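Local coordinates for gamma-glutamyltranspeptidase (Ggt) (Helicobacter pylori 26695, PDB 5BPK), which probably cleaves the gamma-glutamyl bond of glutathione and related compounds and passes the glutamyl group to water or to an amino-acid or peptide acceptor, at residues S95-I98 / T99-Q103; F124-W128 / L129-L133; Q103-S106 / N107-Y111; M113-S116 / E117-S120; L133-K137 / F138-A142. All coordinates share one frame; numbering follows the deposited sequence. Where two conformers were deposited one is given.

Interaction 1. Residues S95-I98 / T99-Q103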
# COMPACT_ATOMS: atom_id res chain seq x y z
N SER B 95 -2.71 -1.38 -8.48
CA SER B 95 -3.49 -2.56 -8.84
C SER B 95 -2.73 -3.89 -8.66
O SER B 95 -3.35 -4.93 -8.44
CB SER B 95 -3.91 -2.44 -10.29
OG SER B 95 -2.75 -2.28 -11.10
N ARG B 96 -1.40 -3.86 -8.74
CA ARG B 96 -0.59 -5.08 -8.62
C ARG B 96 -0.43 -5.55 -7.17
O ARG B 96 0.04 -6.65 -6.94
CB ARG B 96 0.80 -4.90 -9.26
CG ARG B 96 0.83 -5.07 -10.77
CD ARG B 96 0.20 -3.93 -11.53
NE ARG B 96 0.88 -2.66 -11.33
CZ ARG B 96 0.60 -1.54 -12.01
NH1 ARG B 96 -0.33 -1.54 -12.96
NH2 ARG B 96 1.27 -0.43 -11.75
N ILE B 97 -0.83 -4.74 -6.19
CA ILE B 97 -0.65 -5.11 -4.79
C ILE B 97 -1.33 -6.43 -4.48
O ILE B 97 -0.72 -7.32 -3.86
CB ILE B 97 -1.20 -4.04 -3.83
CG1 ILE B 97 -0.33 -2.78 -3.92
CG2 ILE B 97 -1.22 -4.57 -2.39
CD1 ILE B 97 -0.86 -1.62 -3.14
N ILE B 98 -2.59 -6.56 -4.90
CA ILE B 98 -3.41 -7.69 -4.50
C ILE B 98 -2.77 -8.98 -4.98
O ILE B 98 -2.64 -9.96 -4.22
CB ILE B 98 -4.84 -7.59 -5.07
CG1 ILE B 98 -5.52 -6.32 -4.54
CG2 ILE B 98 -5.64 -8.83 -4.73
CD1 ILE B 98 -6.77 -5.96 -5.28
N THR B 99 -2.31 -8.97 -6.23
CA THR B 99 -1.75 -10.18 -6.81
C THR B 99 -0.34 -10.47 -6.26
O THR B 99 0.02 -11.63 -6.04
CB THR B 99 -1.77 -10.11 -8.35
OG1 THR B 99 -1.01 -8.98 -8.80
CG2 THR B 99 -3.22 -10.01 -8.88
N THR B 100 0.45 -9.42 -6.00
CA THR B 100 1.77 -9.60 -5.39
C THR B 100 1.65 -10.27 -4.02
O THR B 100 2.33 -11.26 -3.74
CB THR B 100 2.51 -8.25 -5.27
OG1 THR B 100 3.00 -7.86 -6.56
CG2 THR B 100 3.67 -8.33 -4.29
N VAL B 101 0.75 -9.75 -3.18
CA VAL B 101 0.61 -10.28 -1.82
C VAL B 101 0.09 -11.73 -1.84
O VAL B 101 0.59 -12.59 -1.11
CB VAL B 101 -0.26 -9.34 -0.94
CG1 VAL B 101 -0.58 -9.99 0.40
CG2 VAL B 101 0.45 -7.99 -0.72
N LEU B 102 -0.90 -12.00 -2.70
CA LEU B 102 -1.43 -13.35 -2.91
C LEU B 102 -0.32 -14.35 -3.22
O LEU B 102 -0.28 -15.45 -2.67
CB LEU B 102 -2.44 -13.31 -4.09
CG LEU B 102 -3.10 -14.52 -4.74
CD1 LEU B 102 -2.17 -15.32 -5.60
CD2 LEU B 102 -3.75 -15.38 -3.68
N GLN B 103 0.58 -13.96 -4.11
CA GLN B 103 1.63 -14.86 -4.57
C GLN B 103 2.62 -15.18 -3.46
O GLN B 103 3.01 -16.34 -3.29
CB GLN B 103 2.30 -14.30 -5.84
CG GLN B 103 1.40 -14.46 -7.06
CD GLN B 103 1.89 -13.72 -8.28
OE1 GLN B 103 2.61 -14.29 -9.13
NE2 GLN B 103 1.50 -12.43 -8.40

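Interaction 2. Residues F124-W128 / L129-L133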
# COMPACT_ATOMS: atom_id res chain seq x y z
N PHE B 124 3.39 -13.02 -11.55
CA PHE B 124 2.52 -12.75 -12.71
C PHE B 124 1.33 -11.93 -12.23
O PHE B 124 1.13 -11.75 -11.04
CB PHE B 124 2.05 -14.04 -13.41
CG PHE B 124 1.22 -14.94 -12.55
CD1 PHE B 124 -0.16 -14.82 -12.49
CD2 PHE B 124 1.84 -15.90 -11.76
CE1 PHE B 124 -0.91 -15.65 -11.67
CE2 PHE B 124 1.11 -16.72 -10.93
CZ PHE B 124 -0.28 -16.59 -10.87
N HIS B 125 0.55 -11.42 -13.17
CA HIS B 125 -0.55 -10.52 -12.83
C HIS B 125 -1.60 -10.51 -13.93
O HIS B 125 -1.28 -10.43 -15.11
CB HIS B 125 0.03 -9.12 -12.59
CG HIS B 125 -0.99 -8.05 -12.37
ND1 HIS B 125 -1.70 -7.92 -11.20
CD2 HIS B 125 -1.39 -7.03 -13.17
CE1 HIS B 125 -2.51 -6.88 -11.29
NE2 HIS B 125 -2.33 -6.31 -12.47
N MET B 126 -2.86 -10.59 -13.50
CA MET B 126 -4.02 -10.41 -14.36
C MET B 126 -4.99 -9.50 -13.62
O MET B 126 -5.35 -9.78 -12.49
CB MET B 126 -4.65 -11.78 -14.65
CG MET B 126 -6.09 -11.80 -15.14
SD MET B 126 -6.40 -10.94 -16.68
CE MET B 126 -5.65 -12.07 -17.88
N GLN B 127 -5.38 -8.39 -14.26
CA GLN B 127 -6.33 -7.44 -13.67
C GLN B 127 -7.56 -7.19 -14.54
O GLN B 127 -8.24 -6.17 -14.38
CB GLN B 127 -5.65 -6.11 -13.30
CG GLN B 127 -5.06 -5.34 -14.43
CD GLN B 127 -4.51 -3.99 -13.98
OE1 GLN B 127 -3.58 -3.91 -13.17
NE2 GLN B 127 -5.10 -2.91 -14.49
N TRP B 128 -7.85 -8.15 -15.43
CA TRP B 128 -9.08 -8.18 -16.24
C TRP B 128 -9.03 -7.16 -17.39
O TRP B 128 -9.10 -7.54 -18.56
CB TRP B 128 -10.32 -8.08 -15.33
CG TRP B 128 -11.63 -7.68 -15.96
CD1 TRP B 128 -12.42 -8.44 -16.77
CD2 TRP B 128 -12.30 -6.44 -15.79
NE1 TRP B 128 -13.56 -7.73 -17.11
CE2 TRP B 128 -13.49 -6.49 -16.53
CE3 TRP B 128 -11.99 -5.27 -15.08
CZ2 TRP B 128 -14.39 -5.43 -16.58
CZ3 TRP B 128 -12.89 -4.21 -15.13
CH2 TRP B 128 -14.07 -4.30 -15.87
N LEU B 129 -8.87 -5.88 -17.06
CA LEU B 129 -8.55 -4.86 -18.05
C LEU B 129 -7.26 -4.16 -17.61
O LEU B 129 -7.20 -3.67 -16.50
CB LEU B 129 -9.68 -3.82 -18.19
CG LEU B 129 -11.00 -4.28 -18.79
CD1 LEU B 129 -12.01 -3.13 -18.80
CD2 LEU B 129 -10.80 -4.86 -20.20
N PRO B 130 -6.22 -4.16 -18.47
CA PRO B 130 -6.16 -4.79 -19.77
C PRO B 130 -6.23 -6.31 -19.66
O PRO B 130 -5.86 -6.88 -18.62
CB PRO B 130 -4.80 -4.35 -20.32
CG PRO B 130 -4.00 -4.00 -19.15
CD PRO B 130 -4.94 -3.53 -18.10
N ASP B 131 -6.70 -6.94 -20.73
CA ASP B 131 -6.84 -8.39 -20.78
C ASP B 131 -5.51 -8.98 -21.25
O ASP B 131 -5.30 -9.27 -22.43
CB ASP B 131 -8.03 -8.80 -21.67
CG ASP B 131 -8.29 -10.29 -21.66
OD1 ASP B 131 -7.48 -11.06 -21.07
OD2 ASP B 131 -9.30 -10.72 -22.25
N GLU B 132 -4.62 -9.12 -20.28
CA GLU B 132 -3.25 -9.57 -20.52
C GLU B 132 -2.73 -10.30 -19.29
O GLU B 132 -3.14 -10.00 -18.17
CB GLU B 132 -2.34 -8.39 -20.86
CG GLU B 132 -2.05 -7.45 -19.69
CD GLU B 132 -1.26 -6.20 -20.06
OE1 GLU B 132 -1.22 -5.82 -21.26
OE2 GLU B 132 -0.69 -5.58 -19.13
N LEU B 133 -1.83 -11.25 -19.51
CA LEU B 133 -1.12 -11.89 -18.39
C LEU B 133 0.25 -11.23 -18.32
O LEU B 133 1.12 -11.47 -19.17
CB LEU B 133 -1.02 -13.41 -18.58
CG LEU B 133 -0.39 -14.20 -17.41
CD1 LEU B 133 -1.25 -14.08 -16.12
CD2 LEU B 133 -0.25 -15.66 -17.83
O HOH W 1 -4.02 -7.73 -16.79

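Interaction 3. Residues Q103-S106 / N107-Y111. With EDO (1,2-ethanediol), chain V.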
# COMPACT_ATOMS: atom_id res chain seq x y z
N GLN B 103 0.58 -13.96 -4.11
CA GLN B 103 1.63 -14.86 -4.57
C GLN B 103 2.62 -15.18 -3.46
O GLN B 103 3.01 -16.34 -3.29
CB GLN B 103 2.30 -14.30 -5.84
CG GLN B 103 1.40 -14.46 -7.06
CD GLN B 103 1.89 -13.72 -8.28
OE1 GLN B 103 2.61 -14.29 -9.13
NE2 GLN B 103 1.50 -12.43 -8.40
N VAL B 104 3.00 -14.18 -2.67
CA VAL B 104 3.93 -14.41 -1.56
C VAL B 104 3.32 -15.39 -0.56
O VAL B 104 3.97 -16.36 -0.14
CB VAL B 104 4.35 -13.09 -0.87
CG1 VAL B 104 5.19 -13.37 0.39
CG2 VAL B 104 5.11 -12.20 -1.84
N ILE B 105 2.06 -15.15 -0.21
CA ILE B 105 1.37 -16.03 0.72
C ILE B 105 1.26 -17.47 0.19
O ILE B 105 1.53 -18.43 0.92
CB ILE B 105 -0.04 -15.48 1.08
CG1 ILE B 105 0.10 -14.17 1.85
CG2 ILE B 105 -0.82 -16.53 1.89
CD1 ILE B 105 -1.21 -13.46 2.10
N SER B 106 0.84 -17.62 -1.06
CA SER B 106 0.73 -18.92 -1.70
C SER B 106 2.09 -19.61 -1.77
O SER B 106 2.18 -20.81 -1.56
CB SER B 106 0.15 -18.76 -3.11
OG SER B 106 0.17 -19.98 -3.85
N ASN B 107 3.13 -18.85 -2.10
CA ASN B 107 4.47 -19.45 -2.21
C ASN B 107 4.90 -20.11 -0.89
O ASN B 107 5.51 -21.17 -0.90
CB ASN B 107 5.49 -18.41 -2.64
CG ASN B 107 5.36 -18.03 -4.12
OD1 ASN B 107 4.74 -18.75 -4.91
ND2 ASN B 107 5.96 -16.89 -4.49
N VAL B 108 4.60 -19.46 0.23
CA VAL B 108 4.83 -20.10 1.52
C VAL B 108 3.89 -21.29 1.78
O VAL B 108 4.35 -22.39 2.08
CB VAL B 108 4.71 -19.09 2.68
CG1 VAL B 108 4.88 -19.81 4.04
CG2 VAL B 108 5.73 -17.97 2.52
N ILE B 109 2.58 -21.05 1.71
CA ILE B 109 1.60 -22.07 2.14
C ILE B 109 1.48 -23.23 1.16
O ILE B 109 1.46 -24.40 1.56
CB ILE B 109 0.21 -21.44 2.38
CG1 ILE B 109 0.28 -20.53 3.61
CG2 ILE B 109 -0.84 -22.52 2.59
CD1 ILE B 109 -0.98 -19.69 3.88
N ASP B 110 1.40 -22.92 -0.13
CA ASP B 110 1.25 -23.95 -1.15
C ASP B 110 2.55 -24.66 -1.50
O ASP B 110 2.55 -25.88 -1.66
CB ASP B 110 0.63 -23.37 -2.42
CG ASP B 110 -0.80 -22.97 -2.21
OD1 ASP B 110 -1.57 -23.81 -1.71
OD2 ASP B 110 -1.15 -21.81 -2.53
N TYR B 111 3.64 -23.90 -1.59
CA TYR B 111 4.88 -24.44 -2.15
C TYR B 111 6.03 -24.60 -1.14
O TYR B 111 7.09 -25.11 -1.50
CB TYR B 111 5.30 -23.60 -3.36
CG TYR B 111 4.20 -23.43 -4.39
CD1 TYR B 111 3.44 -24.51 -4.81
CD2 TYR B 111 3.93 -22.18 -4.96
CE1 TYR B 111 2.43 -24.36 -5.74
CE2 TYR B 111 2.93 -22.02 -5.90
CZ TYR B 111 2.18 -23.12 -6.29
OH TYR B 111 1.18 -22.98 -7.22
C1 EDO V . -0.50 -19.55 -7.21
O1 EDO V . 0.61 -19.16 -6.40
C2 EDO V . -0.12 -19.67 -8.68
O2 EDO V . 0.71 -20.81 -8.85

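Interaction 4. Residues M113-S116 / E117-S120. With EDO (1,2-ethanediol), chain S; EDO (1,2-ethanediol), chain H.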
# COMPACT_ATOMS: atom_id res chain seq x y z
N MET B 113 8.00 -22.49 0.31
CA MET B 113 9.13 -21.59 0.20
C MET B 113 9.39 -20.92 1.53
O MET B 113 8.45 -20.62 2.26
CB MET B 113 8.86 -20.52 -0.86
CG MET B 113 8.84 -21.06 -2.26
SD MET B 113 8.86 -19.74 -3.46
CE MET B 113 8.24 -20.60 -4.90
N ASN B 114 10.68 -20.67 1.84
CA ASN B 114 11.02 -19.76 2.92
C ASN B 114 10.65 -18.33 2.51
O ASN B 114 10.27 -18.07 1.36
CB ASN B 114 12.47 -19.93 3.42
CG ASN B 114 13.52 -19.34 2.49
OD1 ASN B 114 13.34 -18.28 1.89
ND2 ASN B 114 14.67 -20.01 2.42
N ILE B 115 10.65 -17.41 3.46
CA ILE B 115 10.11 -16.09 3.17
C ILE B 115 10.93 -15.32 2.14
O ILE B 115 10.37 -14.53 1.36
CB ILE B 115 9.85 -15.26 4.46
CG1 ILE B 115 8.93 -14.07 4.18
CG2 ILE B 115 11.16 -14.82 5.13
CD1 ILE B 115 7.59 -14.48 3.60
N SER B 116 12.25 -15.55 2.10
CA SER B 116 13.10 -14.95 1.07
C SER B 116 12.77 -15.47 -0.33
O SER B 116 12.65 -14.70 -1.29
CB SER B 116 14.58 -15.15 1.38
OG SER B 116 15.37 -14.57 0.38
N GLU B 117 12.64 -16.79 -0.44
CA GLU B 117 12.25 -17.43 -1.69
C GLU B 117 10.86 -16.96 -2.14
O GLU B 117 10.64 -16.63 -3.33
CB GLU B 117 12.26 -18.95 -1.52
CG GLU B 117 13.65 -19.54 -1.33
CD GLU B 117 13.62 -21.00 -0.86
OE1 GLU B 117 12.69 -21.41 -0.13
OE2 GLU B 117 14.54 -21.74 -1.25
N ALA B 118 9.92 -16.92 -1.20
CA ALA B 118 8.55 -16.51 -1.50
C ALA B 118 8.49 -15.09 -2.06
O ALA B 118 7.68 -14.80 -2.94
CB ALA B 118 7.66 -16.63 -0.27
N VAL B 119 9.34 -14.20 -1.53
CA VAL B 119 9.41 -12.81 -2.01
C VAL B 119 10.17 -12.65 -3.35
O VAL B 119 9.71 -11.92 -4.24
CB VAL B 119 10.01 -11.88 -0.93
CG1 VAL B 119 10.31 -10.48 -1.48
CG2 VAL B 119 9.08 -11.80 0.29
N SER B 120 11.31 -13.31 -3.48
CA SER B 120 12.11 -13.18 -4.71
C SER B 120 11.46 -13.83 -5.93
O SER B 120 11.70 -13.40 -7.06
CB SER B 120 13.50 -13.77 -4.50
OG SER B 120 14.25 -12.99 -3.59
C1 EDO S . 16.80 -11.68 1.39
O1 EDO S . 15.66 -11.42 0.56
C2 EDO S . 16.47 -11.33 2.84
O2 EDO S . 16.08 -9.96 2.96
C1 EDO H . 18.58 -13.57 -5.38
O1 EDO H . 19.39 -12.39 -5.60
C2 EDO H . 17.30 -13.21 -4.62
O2 EDO H . 17.42 -13.46 -3.19

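Interaction 5. Residues L133-K137 / F138-A142. With EDO (1,2-ethanediol), chain R.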
# COMPACT_ATOMS: atom_id res chain seq x y z
N LEU B 133 -1.83 -11.25 -19.51
CA LEU B 133 -1.12 -11.89 -18.39
C LEU B 133 0.25 -11.23 -18.32
O LEU B 133 1.12 -11.47 -19.17
CB LEU B 133 -1.02 -13.41 -18.58
CG LEU B 133 -0.39 -14.20 -17.41
CD1 LEU B 133 -1.25 -14.08 -16.12
CD2 LEU B 133 -0.25 -15.66 -17.83
N ARG B 134 0.42 -10.38 -17.33
CA ARG B 134 1.65 -9.64 -17.14
C ARG B 134 2.65 -10.51 -16.38
O ARG B 134 2.31 -11.10 -15.35
CB ARG B 134 1.36 -8.35 -16.37
CG ARG B 134 2.57 -7.61 -15.87
CD ARG B 134 2.22 -6.31 -15.24
NE ARG B 134 3.44 -5.60 -14.84
CZ ARG B 134 3.52 -4.30 -14.57
NH1 ARG B 134 2.44 -3.53 -14.61
NH2 ARG B 134 4.70 -3.76 -14.23
N ILE B 135 3.87 -10.59 -16.91
CA ILE B 135 4.96 -11.34 -16.29
C ILE B 135 6.21 -10.47 -16.13
O ILE B 135 6.27 -9.34 -16.65
CB ILE B 135 5.26 -12.64 -17.09
CG1 ILE B 135 5.83 -12.34 -18.48
CG2 ILE B 135 4.00 -13.47 -17.21
CD1 ILE B 135 6.56 -13.50 -19.10
N GLU B 136 7.21 -11.02 -15.44
CA GLU B 136 8.50 -10.36 -15.23
C GLU B 136 9.57 -11.03 -16.07
O GLU B 136 9.46 -12.21 -16.41
CB GLU B 136 8.90 -10.39 -13.74
CG GLU B 136 7.88 -9.69 -12.84
CD GLU B 136 8.20 -9.80 -11.37
OE1 GLU B 136 8.58 -10.91 -10.91
OE2 GLU B 136 8.08 -8.76 -10.67
N LYS B 137 10.62 -10.27 -16.39
CA LYS B 137 11.70 -10.79 -17.21
C LYS B 137 12.31 -12.02 -16.53
O LYS B 137 12.52 -12.02 -15.33
CB LYS B 137 12.76 -9.71 -17.44
CG LYS B 137 13.75 -10.06 -18.56
CD LYS B 137 14.61 -8.87 -19.00
CE LYS B 137 15.37 -8.26 -17.84
NZ LYS B 137 16.48 -7.35 -18.26
N PHE B 138 12.58 -13.05 -17.33
CA PHE B 138 13.13 -14.34 -16.87
C PHE B 138 12.19 -15.12 -15.97
O PHE B 138 12.58 -16.15 -15.40
CB PHE B 138 14.49 -14.13 -16.17
CG PHE B 138 15.47 -13.34 -16.98
CD1 PHE B 138 15.85 -13.79 -18.24
CD2 PHE B 138 16.02 -12.16 -16.50
CE1 PHE B 138 16.74 -13.08 -19.01
CE2 PHE B 138 16.93 -11.44 -17.26
CZ PHE B 138 17.29 -11.90 -18.52
N GLY B 139 10.95 -14.66 -15.83
CA GLY B 139 10.03 -15.23 -14.87
C GLY B 139 9.25 -16.43 -15.36
O GLY B 139 8.68 -17.16 -14.54
N MET B 140 9.21 -16.64 -16.67
CA MET B 140 8.41 -17.71 -17.26
C MET B 140 9.14 -18.34 -18.45
O MET B 140 9.39 -17.65 -19.45
CB MET B 140 7.06 -17.15 -17.73
CG MET B 140 6.09 -18.18 -18.21
SD MET B 140 4.50 -17.43 -18.64
CE MET B 140 3.86 -17.10 -17.00
N PRO B 141 9.47 -19.63 -18.35
CA PRO B 141 10.23 -20.27 -19.45
C PRO B 141 9.32 -20.61 -20.62
O PRO B 141 8.11 -20.65 -20.46
CB PRO B 141 10.78 -21.54 -18.79
CG PRO B 141 9.77 -21.86 -17.76
CD PRO B 141 9.26 -20.57 -17.23
N ALA B 142 9.93 -20.85 -21.77
CA ALA B 142 9.22 -21.11 -23.02
C ALA B 142 8.08 -22.11 -22.87
O ALA B 142 6.97 -21.87 -23.35
CB ALA B 142 10.21 -21.59 -24.10
C1 EDO R . 5.92 -15.71 -13.08
O1 EDO R . 4.97 -16.73 -13.42
C2 EDO R . 6.08 -14.73 -14.25
O2 EDO R . 6.98 -13.64 -13.96

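Interaction 1. Residues S95-I98 / T99-Q103
At the N-terminal end of helix 96-109, beside the inhibitor pocket, the carbonyl oxygens of R96, I97 and I98 accept the N-H groups of T100, V101 and L102 one turn further on. Three i to i+4 bonds give the evidence: T100 N lies 3.0 Å from R96 O, V101 N 2.9 Å from I97 O, and L102 N 3.1 Å from I98 O. I97 and V101 stand side by side and point the same way, touching through their methyl branches at 4.2 Å between I97 CG2 and V101 CG2. The I97 side chain also meets the bound (2S)-amino[(5S)-4,5-dihydro-1,2-oxazol-5-yl]acetic acid, so I97 forms part of the pocket wall from this first turn. In the Ntn-hydrolase fold helices are layered on antiparallel sheets, and helix 96-109 runs on from the pocket as one of the helices of that layer. On another side, T99 turns OG1 between its backbone N and carbonyl carbon (chi1 60°), where it is hydrogen-bonded to H125 ND1. T99 O is gripped twice by one residue. Q103 N makes the ordinary helical bond at 3.1 Å, while Q103 NE2 reaches T99 O at 2.9 Å from the opposite face of the carbonyl plane. The amide donor sits well above that plane, 73° out of it, yet the oxygen lies almost exactly in the plane of the Q103 amide. Q103 NE2 has a further acceptor in F124 O. Y323 of the partner chain packs on I98 and T99, and L289 of that chain packs on V101.

Interaction 2. Residues F124-W128 / L129-L133
L129 lies over one face of the W128 indole, the two side chains running side by side in the same direction. L129 CG stands 3.8 Å from the centroid of the six-membered ring and only 7° off its normal, a CH-pi contact over the ring centre, and L129 CD1 continues across to W128 CH2. Q127 is turned back across the loop: with CG between backbone N and carbonyl carbon (chi1 62°) and the chain extended beyond, its NE2 donates to L129 O at 3.0 Å, nearly straight at 166°. The other end of that amide is fixed too, since Q127 OE1 receives H125 NE2 at 2.8 Å on an in-plane lone pair. M126, bent twice, brings CE to 3.3 Å from E132 O. F124 crosses L133 at a slant, CD1 to CD1 3.9 Å. A water accepts from Q127 N and donates to P130 O and E132 O, bridging the two arms. D131 reaches R320 of the partner chain in a salt bridge. The backbone is that of a tight irregular loop: L129 N bonds to Q127 O at 2.8 Å, P130 follows a cis peptide, and D131 centres an inverse gamma turn just before strand 133-135.

Interaction 3. Residues Q103-S106 / N107-Y111
S106 carries OG anti to its own backbone N (chi1 172°), and D110 swings CG anti to its carbonyl carbon (chi1 -68°), which brings the hydroxyl and the carboxylate together one helical turn apart. S106 OG donates to D110 OD2 at 2.6 Å, and OD2 accepts on its anti lone pair, away from OD1. The same hydroxyl accepts from O1 of a bound 1,2-ethanediol at 2.7 Å, so it is engaged both as donor and as acceptor. The diol, probably from the crystallisation liquor, extends to Y111, whose OH lies 2.8 Å from its O2. Both residues therefore meet one small molecule, while D110 CB sits over the centre of one Y111 ring face. The helical backbone continues with D110 N bonded to S106 O at 2.7 Å and I109 N to I105 O at 2.9 Å.

This is the C-terminal part of helix 96-109, packed on strands along one side and on the partner chain along another, with helix 115-120 also alongside. I105 and I109 lie side by side, CG2 of I105 3.7 Å from CD1 of I109, and I105 faces strands 77-81 and 84-89. V108 turns toward helix 115-120. N107, its N bonded to Q103 O at 2.8 Å, sends ND2 to A118 O of that helix. D110 looks out to the partner chain, where OD1 makes a salt bridge with R272 and OD2 a hydrogen bond with Y271. The arginine would be expected to stabilise the ionised carboxylate, which already receives the S106 hydroxyl.

Interaction 4. Residues M113-S116 / E117-S120
M113 meets the start of helix 115-120 with the root of its side chain, M113 CB resting 3.8 Å from E117 CB and 4.1 Å from A118 CB. Beyond CG the chain is extended, and it crosses E117 obliquely. N114 comes next, at the N-cap, and with E117 it builds a capping box. N114 turns CG between its backbone N and carbonyl carbon (chi1 75°), which brings OD1 to E117 N at 2.9 Å, where it accepts an almost straight bond of 173°. The return bond runs from N114 N to E117 OE1, also 2.9 Å, on the carboxylate lone pair that faces away from OE2. Between these two bonds the amide of N114 and the carboxylate of E117 are stacked, their planes 19° apart. The first turn is thus held at two points, and a carboxylate at a helix N-terminus would be expected to interact favourably with the helix dipole. N114 O also accepts A118 N at 2.8 Å. I115 adds the next bond of the series, I115 O to V119 N, and its CD1 approaches A118 CB loosely at 4.4 Å. S116 closes the run, its carbonyl oxygen 2.9 Å from S120 N. S116 OG, anti to its backbone N, receives O1 of an ethanediol and is hydrogen-bonded to Y29 O of the partner chain. The helix lies between helix 96-109, where A118 packs on V104 and V108 and I115 on V108, and strand 176-181, reached by I115, S116 and V119, with the partner chain against S116 and S120.

Interaction 5. Residues L133-K137 / F138-A142
I135 and M140 cross at about a right angle, the methyl of M140 ending on the branch methyl of I135 with M140 CE 3.6 Å from I135 CG2. The tip of the longer I135 branch, CD1, lies 3.9 Å from M140 CB. Between these residues the chain makes a type II beta turn from E136 to G139, closed by G139 N to E136 O at 2.9 Å, the donor standing above the carbonyl plane. At the turn corners K137 and F138 run alongside each other. K137 CG sits over one face of the F138 ring, 3.8 Å from its centroid and 15° off the normal. The lysine chain is extended to CD and then bends (chi3 57°), which leaves CE beyond the ring outline, 3.6 Å from F138 CE2. An ethanediol, probably from the crystallisation liquor, accepts from E136 N at 3.0 Å through its O2. Further out, E136 is anchored by a salt bridge to R185 and by M161 N, while M140 packs on L148 of helix 142-151 and I155 of strand 155-157. The turn is closed by one backbone bond, and the side-chain contacts across it are apolar: K137 lends its methylene chain to the ring, a CH-pi contact that does not use the charged amine.

Overall arrangement
Followed from the N terminus, the five contacts are local and run in series, with none nested or crossed. Interactions 1 and 3 succeed each other on helix 96-109 and share Q103. After a short connection interaction 4 caps helix 115-120, which folds back on interaction 3, their centres about 8 Å apart, with M113 N bonded to N107 O. The next segment closes interaction 2 as a loop that returns to the first turn of the long helix. L133 then passes the chain from interaction 2 to interaction 5, where H125 O bonds R134 N and a turn leads toward helix 142-151. Together they tie the helical layer to loop 124-132, strand 133-135 and the partner chain.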